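Local coordinates for protein thiol-disulfide oxidoreductase (Bacteroides thetaiotaomicron, PDB 3FW2) that is the C-terminal thioredoxin-like domain of a putative TlpA-family oxidoreductase, though it lacks the usual CXXC cysteine pair, at residues 33-45 / 112-125. Sequence-based numbering, arbitrary orientation.
Sequences QKSLLINFWASWN and YSIYKIPANILLSS
Strands 35-41 and 119-123 run antiparallel, their axes 4.6 Å apart at closest approach, and Leu-36, Ile-38 and Phe-40 each exchange two backbone hydrogen bonds with Leu-123, Ile-121 and Ala-119 respectively. The straightest is Phe-40 N to Ala-119 O, at 177°. Beyond the strand ends a water accepts from Gln-33 N and donates to Ser-125 O. Phe-40 is the residue most covered by the other segment. CG anti to the carbonyl carbon (chi1 -66°) directs the Phe-40 ring against the loop before strand 119-123, where Ile-114 CD1 sits over the centre of one face, 3.7 Å from the centroid, in a CH-pi contact. Ile-121 CG2 and Ala-119 O come at the ring edge, and Phe-40 CZ meets Tyr-112 CG at 4.0 Å, the two ring planes inclined by 43°. Cutting Phe-40 back to an alanine is likely to open a gap beneath Ile-114 CD1 and take from Tyr-112 and Ile-121 the ring both pack against. On the same face Ile-38 lies alongside Ile-121, CB to CG2 3.8 Å, while its CD1 reaches Leu-123 CD1. Past the strands, Ile-117 CD1 packs 3.8 Å from Ala-42 CB and lies over a face of the Trp-44 indole. The cis peptide between Ile-117 and Pro-118 matches the cis-proline loop that borders the redox site in thioredoxin-fold relatives, and Asn-45 stands where they usually have the first CXXC cysteine. Asn-45 OD1 bonds Asn-45 ND2 of the second subunit, putting this end at the dimer interface. Strand 35-41 is central in the mixed sheet, hydrogen-bonded on its other edge to strand 70-76, while strand 129-132 follows beyond 119-123. On the face bearing Asn-39 and Leu-122, Asn-39 touches helix 48-64 and Leu-122 packs on helix 136-149.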
ATOM      1  N   GLN A  33       5.763  26.032  14.480  1.00 18.45           N
ATOM      2  CA  GLN A  33       4.700  26.921  14.939  1.00 19.21           C
ATOM      3  C   GLN A  33       3.482  26.970  14.032  1.00 17.91           C
ATOM      4  O   GLN A  33       2.614  27.809  14.216  1.00 17.31           O
ATOM      5  CB  GLN A  33       5.193  28.346  15.267  1.00 20.25           C
ATOM      6  CG  GLN A  33       5.863  28.497  16.620  1.00 24.24           C
ATOM      7  CD  GLN A  33       6.881  27.409  16.939  1.00 29.37           C
ATOM      8  OE1 GLN A  33       7.971  27.348  16.342  1.00 31.97           O
ATOM      9  NE2 GLN A  33       6.535  26.546  17.902  1.00 33.12           N
ATOM     10  N   LYS A  34       3.398  26.041  13.086  1.00 15.97           N
ATOM     11  CA  LYS A  34       2.217  25.895  12.253  1.00 15.40           C
ATOM     12  C   LYS A  34       1.553  24.529  12.497  1.00 13.54           C
ATOM     13  O   LYS A  34       2.201  23.569  12.853  1.00 14.05           O
ATOM     14  CB  LYS A  34       2.619  25.956  10.778  1.00 15.61           C
ATOM     15  CG  LYS A  34       3.375  27.234  10.411  1.00 17.67           C
ATOM     16  CD  LYS A  34       3.346  27.423   8.886  1.00 20.39           C
ATOM     17  CE  LYS A  34       4.214  28.555   8.433  1.00 24.81           C
ATOM     18  NZ  LYS A  34       4.219  28.565   6.934  1.00 26.37           N
ATOM     19  N   SER A  35       0.263  24.485  12.263  1.00 12.62           N
ATOM     20  CA  SER A  35      -0.451  23.221  12.111  1.00 12.37           C
ATOM     21  C   SER A  35       0.025  22.587  10.806  1.00 11.82           C
ATOM     22  O   SER A  35       0.557  23.279   9.934  1.00 11.97           O
ATOM     23  CB  SER A  35      -1.938  23.458  12.069  1.00 12.89           C
ATOM     24  OG  SER A  35      -2.393  24.006  13.306  1.00 14.67           O
ATOM     25  N   LEU A  36      -0.105  21.270  10.690  1.00 11.86           N
ATOM     26  CA  LEU A  36       0.516  20.564   9.581  1.00 10.64           C
ATOM     27  C   LEU A  36      -0.430  19.510   9.022  1.00 10.07           C
ATOM     28  O   LEU A  36      -0.872  18.634   9.741  1.00  9.80           O
ATOM     29  CB  LEU A  36       1.832  19.941  10.017  1.00 12.12           C
ATOM     30  CG  LEU A  36       2.657  19.201   8.980  1.00 12.40           C
ATOM     31  CD1 LEU A  36       3.116  20.070   7.818  1.00 13.76           C
ATOM     32  CD2 LEU A  36       3.863  18.511   9.705  1.00 14.24           C
ATOM     33  N   LEU A  37      -0.705  19.613   7.714  1.00 10.00           N
ATOM     34  CA  LEU A  37      -1.460  18.627   6.974  1.00  9.43           C
ATOM     35  C   LEU A  37      -0.476  17.734   6.244  1.00  9.42           C
ATOM     36  O   LEU A  37       0.260  18.194   5.378  1.00 10.04           O
ATOM     37  CB  LEU A  37      -2.359  19.307   5.955  1.00 10.94           C
ATOM     38  CG  LEU A  37      -3.201  18.355   5.098  1.00  9.34           C
ATOM     39  CD1 LEU A  37      -4.231  17.529   5.893  1.00 10.02           C
ATOM     40  CD2 LEU A  37      -3.927  19.137   4.013  1.00 12.29           C
ATOM     41  N   ILE A  38      -0.502  16.456   6.612  1.00  9.48           N
ATOM     42  CA  ILE A  38       0.430  15.435   6.090  1.00  9.73           C
ATOM     43  C   ILE A  38      -0.355  14.496   5.219  1.00  8.86           C
ATOM     44  O   ILE A  38      -1.378  13.957   5.687  1.00  9.82           O
ATOM     45  CB  ILE A  38       1.087  14.625   7.178  1.00  9.37           C
ATOM     46  CG1 ILE A  38       1.927  15.516   8.115  1.00 12.34           C
ATOM     47  CG2 ILE A  38       1.986  13.564   6.581  1.00 11.15           C
ATOM     48  CD1 ILE A  38       2.587  14.695   9.270  1.00 12.46           C
ATOM     49  N   ASN A  39       0.005  14.413   3.926  1.00  9.07           N
ATOM     50  CA  ASN A  39      -0.649  13.476   3.005  1.00  8.88           C
ATOM     51  C   ASN A  39       0.285  12.330   2.623  1.00  9.96           C
ATOM     52  O   ASN A  39       1.500  12.528   2.360  1.00  9.14           O
ATOM     53  CB  ASN A  39      -1.232  14.171   1.787  1.00  9.11           C
ATOM     54  CG  ASN A  39      -0.173  14.587   0.763  1.00  9.66           C
ATOM     55  OD1 ASN A  39       0.015  13.922  -0.297  1.00 13.38           O
ATOM     56  ND2 ASN A  39       0.494  15.644   1.046  1.00  6.06           N
ATOM     57  N   PHE A  40      -0.268  11.142   2.579  1.00  8.71           N
ATOM     58  CA  PHE A  40       0.475   9.939   2.247  1.00 10.00           C
ATOM     59  C   PHE A  40       0.006   9.390   0.884  1.00  9.00           C
ATOM     60  O   PHE A  40      -1.193   9.367   0.587  1.00  8.65           O
ATOM     61  CB  PHE A  40       0.211   8.840   3.268  1.00 10.65           C
ATOM     62  CG  PHE A  40       0.733   9.135   4.663  1.00 10.70           C
ATOM     63  CD1 PHE A  40       1.991   8.743   5.041  1.00 11.15           C
ATOM     64  CD2 PHE A  40      -0.018   9.853   5.551  1.00 12.05           C
ATOM     65  CE1 PHE A  40       2.475   9.003   6.327  1.00 15.41           C
ATOM     66  CE2 PHE A  40       0.491  10.124   6.838  1.00 14.69           C
ATOM     67  CZ  PHE A  40       1.730   9.684   7.188  1.00  9.57           C
ATOM     68  N   TRP A  41       0.965   8.962   0.062  1.00  8.56           N
ATOM     69  CA  TRP A  41       0.674   8.577  -1.307  1.00  8.48           C
ATOM     70  C   TRP A  41       1.834   7.725  -1.815  1.00  8.42           C
ATOM     71  O   TRP A  41       2.838   7.522  -1.116  1.00  8.54           O
ATOM     72  CB  TRP A  41       0.551   9.832  -2.187  1.00  8.82           C
ATOM     73  CG  TRP A  41       1.823  10.606  -2.352  1.00  6.82           C
ATOM     74  CD1 TRP A  41       2.461  11.356  -1.401  1.00 10.87           C
ATOM     75  CD2 TRP A  41       2.665  10.645  -3.515  1.00  7.81           C
ATOM     76  NE1 TRP A  41       3.618  11.877  -1.905  1.00 11.09           N
ATOM     77  CE2 TRP A  41       3.783  11.458  -3.189  1.00  9.86           C
ATOM     78  CE3 TRP A  41       2.567  10.110  -4.793  1.00  9.85           C
ATOM     79  CZ2 TRP A  41       4.787  11.745  -4.116  1.00 11.58           C
ATOM     80  CZ3 TRP A  41       3.558  10.377  -5.706  1.00  9.95           C
ATOM     81  CH2 TRP A  41       4.666  11.170  -5.356  1.00  9.17           C
ATOM     82  N   ALA A  42       1.718   7.247  -3.045  1.00  8.64           N
ATOM     83  CA  ALA A  42       2.849   6.664  -3.750  1.00  8.64           C
ATOM     84  C   ALA A  42       2.647   6.716  -5.238  1.00  9.12           C
ATOM     85  O   ALA A  42       1.515   6.598  -5.752  1.00  8.81           O
ATOM     86  CB  ALA A  42       3.078   5.192  -3.346  1.00  9.18           C
ATOM     87  N   SER A  43       3.739   6.851  -5.992  1.00  9.69           N
ATOM     88  CA  SER A  43       3.624   6.887  -7.443  1.00 10.12           C
ATOM     89  C   SER A  43       3.137   5.560  -8.031  1.00 11.50           C
ATOM     90  O   SER A  43       2.581   5.497  -9.123  1.00 12.45           O
ATOM     91  CB  SER A  43       4.963   7.342  -8.075  1.00 10.92           C
ATOM     92  OG  SER A  43       5.850   6.237  -8.216  1.00 11.00           O
ATOM     93  N   TRP A  44       3.401   4.469  -7.340  1.00 10.80           N
ATOM     94  CA  TRP A  44       2.918   3.160  -7.732  1.00 11.43           C
ATOM     95  C   TRP A  44       1.410   2.940  -7.439  1.00 11.99           C
ATOM     96  O   TRP A  44       0.851   1.828  -7.717  1.00 13.27           O
ATOM     97  CB  TRP A  44       3.778   2.050  -7.084  1.00 12.10           C
ATOM     98  CG  TRP A  44       3.909   2.037  -5.573  1.00 11.94           C
ATOM     99  CD1 TRP A  44       5.001   2.430  -4.854  1.00 11.85           C
ATOM    100  CD2 TRP A  44       2.951   1.571  -4.622  1.00  9.77           C
ATOM    101  NE1 TRP A  44       4.775   2.233  -3.521  1.00 11.88           N
ATOM    102  CE2 TRP A  44       3.526   1.702  -3.351  1.00 11.81           C
ATOM    103  CE3 TRP A  44       1.649   1.030  -4.723  1.00 13.69           C
ATOM    104  CZ2 TRP A  44       2.848   1.343  -2.163  1.00 11.26           C
ATOM    105  CZ3 TRP A  44       0.979   0.670  -3.521  1.00 10.10           C
ATOM    106  CH2 TRP A  44       1.576   0.842  -2.276  1.00 13.27           C
ATOM    107  N   ASN A  45       0.740   3.975  -6.886  1.00  9.82           N
ATOM    108  CA  ASN A  45      -0.712   3.958  -6.740  1.00  9.31           C
ATOM    109  C   ASN A  45      -1.330   5.227  -7.293  1.00 10.49           C
ATOM    110  O   ASN A  45      -1.850   6.023  -6.567  1.00 11.75           O
ATOM    111  CB  ASN A  45      -1.051   3.805  -5.252  1.00  9.19           C
ATOM    112  CG  ASN A  45      -2.525   3.680  -5.005  1.00 11.65           C
ATOM    113  OD1 ASN A  45      -3.180   2.900  -5.646  1.00 13.91           O
ATOM    114  ND2 ASN A  45      -3.026   4.456  -4.073  1.00 13.58           N
ATOM    115  N   TYR A 112       2.337   5.534  11.709  1.00 12.72           N
ATOM    116  CA  TYR A 112       1.077   6.228  11.454  1.00 11.87           C
ATOM    117  C   TYR A 112      -0.063   5.243  11.103  1.00 12.98           C
ATOM    118  O   TYR A 112      -1.107   5.708  10.707  1.00 13.50           O
ATOM    119  CB  TYR A 112       1.246   7.293  10.353  1.00 12.62           C
ATOM    120  CG  TYR A 112       1.858   8.505  10.981  1.00 12.12           C
ATOM    121  CD1 TYR A 112       3.208   8.500  11.315  1.00 10.67           C
ATOM    122  CD2 TYR A 112       1.068   9.602  11.366  1.00 10.88           C
ATOM    123  CE1 TYR A 112       3.786   9.609  11.938  1.00 10.81           C
ATOM    124  CE2 TYR A 112       1.635  10.720  11.985  1.00 13.76           C
ATOM    125  CZ  TYR A 112       3.007  10.713  12.273  1.00 13.81           C
ATOM    126  OH  TYR A 112       3.522  11.816  12.953  1.00 12.54           O
ATOM    127  N   SER A 113       0.182   3.929  11.209  1.00 13.49           N
ATOM    128  CA  SER A 113      -0.860   2.883  11.001  1.00 14.84           C
ATOM    129  C   SER A 113      -1.598   3.108   9.689  1.00 14.80           C
ATOM    130  O   SER A 113      -2.841   3.085   9.633  1.00 17.23           O
ATOM    131  CB  SER A 113      -1.849   2.875  12.165  1.00 15.83           C
ATOM    132  OG  SER A 113      -1.093   2.581  13.333  1.00 19.92           O
ATOM    133  N   ILE A 114      -0.841   3.364   8.625  1.00 14.59           N
ATOM    134  CA  ILE A 114      -1.432   3.658   7.299  1.00 14.44           C
ATOM    135  C   ILE A 114      -1.994   2.342   6.763  1.00 15.61           C
ATOM    136  O   ILE A 114      -1.251   1.335   6.549  1.00 16.28           O
ATOM    137  CB  ILE A 114      -0.380   4.266   6.370  1.00 16.09           C
ATOM    138  CG1 ILE A 114       0.143   5.558   6.967  1.00 14.13           C
ATOM    139  CG2 ILE A 114      -0.935   4.552   4.963  1.00 15.10           C
ATOM    140  CD1 ILE A 114      -0.881   6.666   7.210  1.00 14.18           C
ATOM    141  N   TYR A 115      -3.323   2.285   6.629  1.00 13.07           N
ATOM    142  CA  TYR A 115      -3.929   1.059   6.199  1.00 11.81           C
ATOM    143  C   TYR A 115      -4.300   1.045   4.735  1.00 11.34           C
ATOM    144  O   TYR A 115      -4.570  -0.012   4.174  1.00 10.14           O
ATOM    145  CB  TYR A 115      -5.145   0.736   7.070  1.00 12.45           C
ATOM    146  CG  TYR A 115      -6.217   1.770   7.088  1.00 13.99           C
ATOM    147  CD1 TYR A 115      -7.169   1.845   6.057  1.00 14.00           C
ATOM    148  CD2 TYR A 115      -6.331   2.669   8.169  1.00 17.23           C
ATOM    149  CE1 TYR A 115      -8.228   2.819   6.105  1.00 15.86           C
ATOM    150  CE2 TYR A 115      -7.352   3.646   8.179  1.00 17.94           C
ATOM    151  CZ  TYR A 115      -8.288   3.688   7.183  1.00 17.24           C
ATOM    152  OH  TYR A 115      -9.308   4.619   7.211  1.00 24.30           O
ATOM    153  N   LYS A 116      -4.316   2.229   4.144  1.00 10.12           N
ATOM    154  CA  LYS A 116      -4.531   2.405   2.728  1.00  9.73           C
ATOM    155  C   LYS A 116      -3.961   3.737   2.297  1.00  9.67           C
ATOM    156  O   LYS A 116      -3.790   4.658   3.126  1.00  9.78           O
ATOM    157  CB  LYS A 116      -6.027   2.249   2.361  1.00 11.55           C
ATOM    158  CG  LYS A 116      -6.917   3.412   2.678  1.00 19.86           C
ATOM    159  CD  LYS A 116      -8.448   3.255   2.121  1.00 25.49           C
ATOM    160  CE  LYS A 116      -8.509   2.754   0.687  1.00 29.75           C
ATOM    161  NZ  LYS A 116      -9.660   3.280  -0.242  1.00 33.16           N
ATOM    162  N   ILE A 117      -3.688   3.882   0.988  1.00  9.08           N
ATOM    163  CA  ILE A 117      -3.360   5.206   0.438  1.00  9.81           C
ATOM    164  C   ILE A 117      -4.300   5.516  -0.695  1.00  8.40           C
ATOM    165  O   ILE A 117      -4.789   4.612  -1.363  1.00  8.65           O
ATOM    166  CB  ILE A 117      -1.886   5.346   0.001  1.00  9.85           C
ATOM    167  CG1 ILE A 117      -1.468   4.095  -0.804  1.00  9.06           C
ATOM    168  CG2 ILE A 117      -1.000   5.587   1.237  1.00 10.25           C
ATOM    169  CD1 ILE A 117      -0.096   4.220  -1.584  1.00 12.11           C
ATOM    170  N   PRO A 118      -4.614   6.809  -0.890  1.00  8.73           N
ATOM    171  CA  PRO A 118      -4.162   7.948  -0.118  1.00  7.97           C
ATOM    172  C   PRO A 118      -4.657   7.972   1.296  1.00  8.90           C
ATOM    173  O   PRO A 118      -5.728   7.387   1.634  1.00  9.30           O
ATOM    174  CB  PRO A 118      -4.752   9.146  -0.868  1.00  9.34           C
ATOM    175  CG  PRO A 118      -5.900   8.570  -1.589  1.00 10.11           C
ATOM    176  CD  PRO A 118      -5.471   7.225  -2.008  1.00  9.27           C
ATOM    177  N   ALA A 119      -3.930   8.694   2.151  1.00  9.86           N
ATOM    178  CA  ALA A 119      -4.371   8.946   3.523  1.00  9.79           C
ATOM    179  C   ALA A 119      -3.884  10.329   3.877  1.00 10.53           C
ATOM    180  O   ALA A 119      -2.984  10.847   3.229  1.00 10.55           O
ATOM    181  CB  ALA A 119      -3.716   7.895   4.521  1.00  9.67           C
ATOM    182  N   ASN A 120      -4.456  10.925   4.931  1.00  9.17           N
ATOM    183  CA  ASN A 120      -3.886  12.145   5.487  1.00  9.70           C
ATOM    184  C   ASN A 120      -4.101  12.254   7.005  1.00  8.41           C
ATOM    185  O   ASN A 120      -4.837  11.464   7.629  1.00  9.58           O
ATOM    186  CB  ASN A 120      -4.345  13.389   4.727  1.00  8.75           C
ATOM    187  CG  ASN A 120      -5.796  13.671   4.897  1.00 11.59           C
ATOM    188  OD1 ASN A 120      -6.292  13.628   6.009  1.00 12.35           O
ATOM    189  ND2 ASN A 120      -6.484  14.022   3.786  1.00 12.09           N
ATOM    190  N   ILE A 121      -3.399  13.195   7.604  1.00  9.64           N
ATOM    191  CA  ILE A 121      -3.487  13.426   9.027  1.00 10.06           C
ATOM    192  C   ILE A 121      -3.186  14.882   9.259  1.00  9.20           C
ATOM    193  O   ILE A 121      -2.330  15.454   8.577  1.00 10.28           O
ATOM    194  CB  ILE A 121      -2.575  12.476   9.844  1.00 11.51           C
ATOM    195  CG1 ILE A 121      -2.859  12.623  11.347  1.00 10.61           C
ATOM    196  CG2 ILE A 121      -1.101  12.773   9.619  1.00 11.28           C
ATOM    197  CD1 ILE A 121      -2.302  11.493  12.225  1.00 12.22           C
ATOM    198  N   LEU A 122      -3.879  15.480  10.212  1.00 10.73           N
ATOM    199  CA  LEU A 122      -3.761  16.917  10.510  1.00 11.42           C
ATOM    200  C   LEU A 122      -3.302  17.069  11.931  1.00 12.94           C
ATOM    201  O   LEU A 122      -3.919  16.514  12.811  1.00 11.83           O
ATOM    202  CB  LEU A 122      -5.102  17.591  10.310  1.00 13.06           C
ATOM    203  CG  LEU A 122      -5.238  19.092  10.582  1.00 13.60           C
ATOM    204  CD1 LEU A 122      -4.302  19.908   9.616  1.00 13.19           C
ATOM    205  CD2 LEU A 122      -6.688  19.518  10.398  1.00 15.48           C
ATOM    206  N   LEU A 123      -2.208  17.811  12.101  1.00 12.57           N
ATOM    207  CA  LEU A 123      -1.612  18.064  13.399  1.00 13.62           C
ATOM    208  C   LEU A 123      -1.772  19.501  13.797  1.00 14.49           C
ATOM    209  O   LEU A 123      -1.591  20.400  12.986  1.00 14.30           O
ATOM    210  CB  LEU A 123      -0.137  17.760  13.354  1.00 12.35           C
ATOM    211  CG  LEU A 123       0.324  16.414  12.781  1.00 11.88           C
ATOM    212  CD1 LEU A 123       1.881  16.161  12.940  1.00 12.29           C
ATOM    213  CD2 LEU A 123      -0.498  15.324  13.514  1.00 12.37           C
ATOM    214  N   SER A 124      -2.002  19.726  15.088  1.00 15.87           N
ATOM    215  CA  SER A 124      -1.899  21.085  15.622  1.00 16.74           C
ATOM    216  C   SER A 124      -0.414  21.512  15.677  1.00 16.78           C
ATOM    217  O   SER A 124       0.499  20.675  15.501  1.00 16.96           O
ATOM    218  CB  SER A 124      -2.602  21.123  16.999  1.00 16.39           C
ATOM    219  OG  SER A 124      -1.759  20.550  17.963  1.00 21.06           O
ATOM    220  N   SER A 125      -0.131  22.793  15.936  1.00 18.61           N
ATOM    221  CA  SER A 125       1.294  23.242  16.006  1.00 19.35           C
ATOM    222  C   SER A 125       2.063  22.598  17.147  1.00 19.94           C
ATOM    223  O   SER A 125       3.286  22.502  17.072  1.00 20.41           O
ATOM    224  CB  SER A 125       1.428  24.750  16.094  1.00 20.33           C
ATOM    225  OG  SER A 125       0.846  25.225  17.308  1.00 21.47           O
TER
HETATM  226  O   HOH W   1       5.301  22.998  15.337  1.00 26.04           O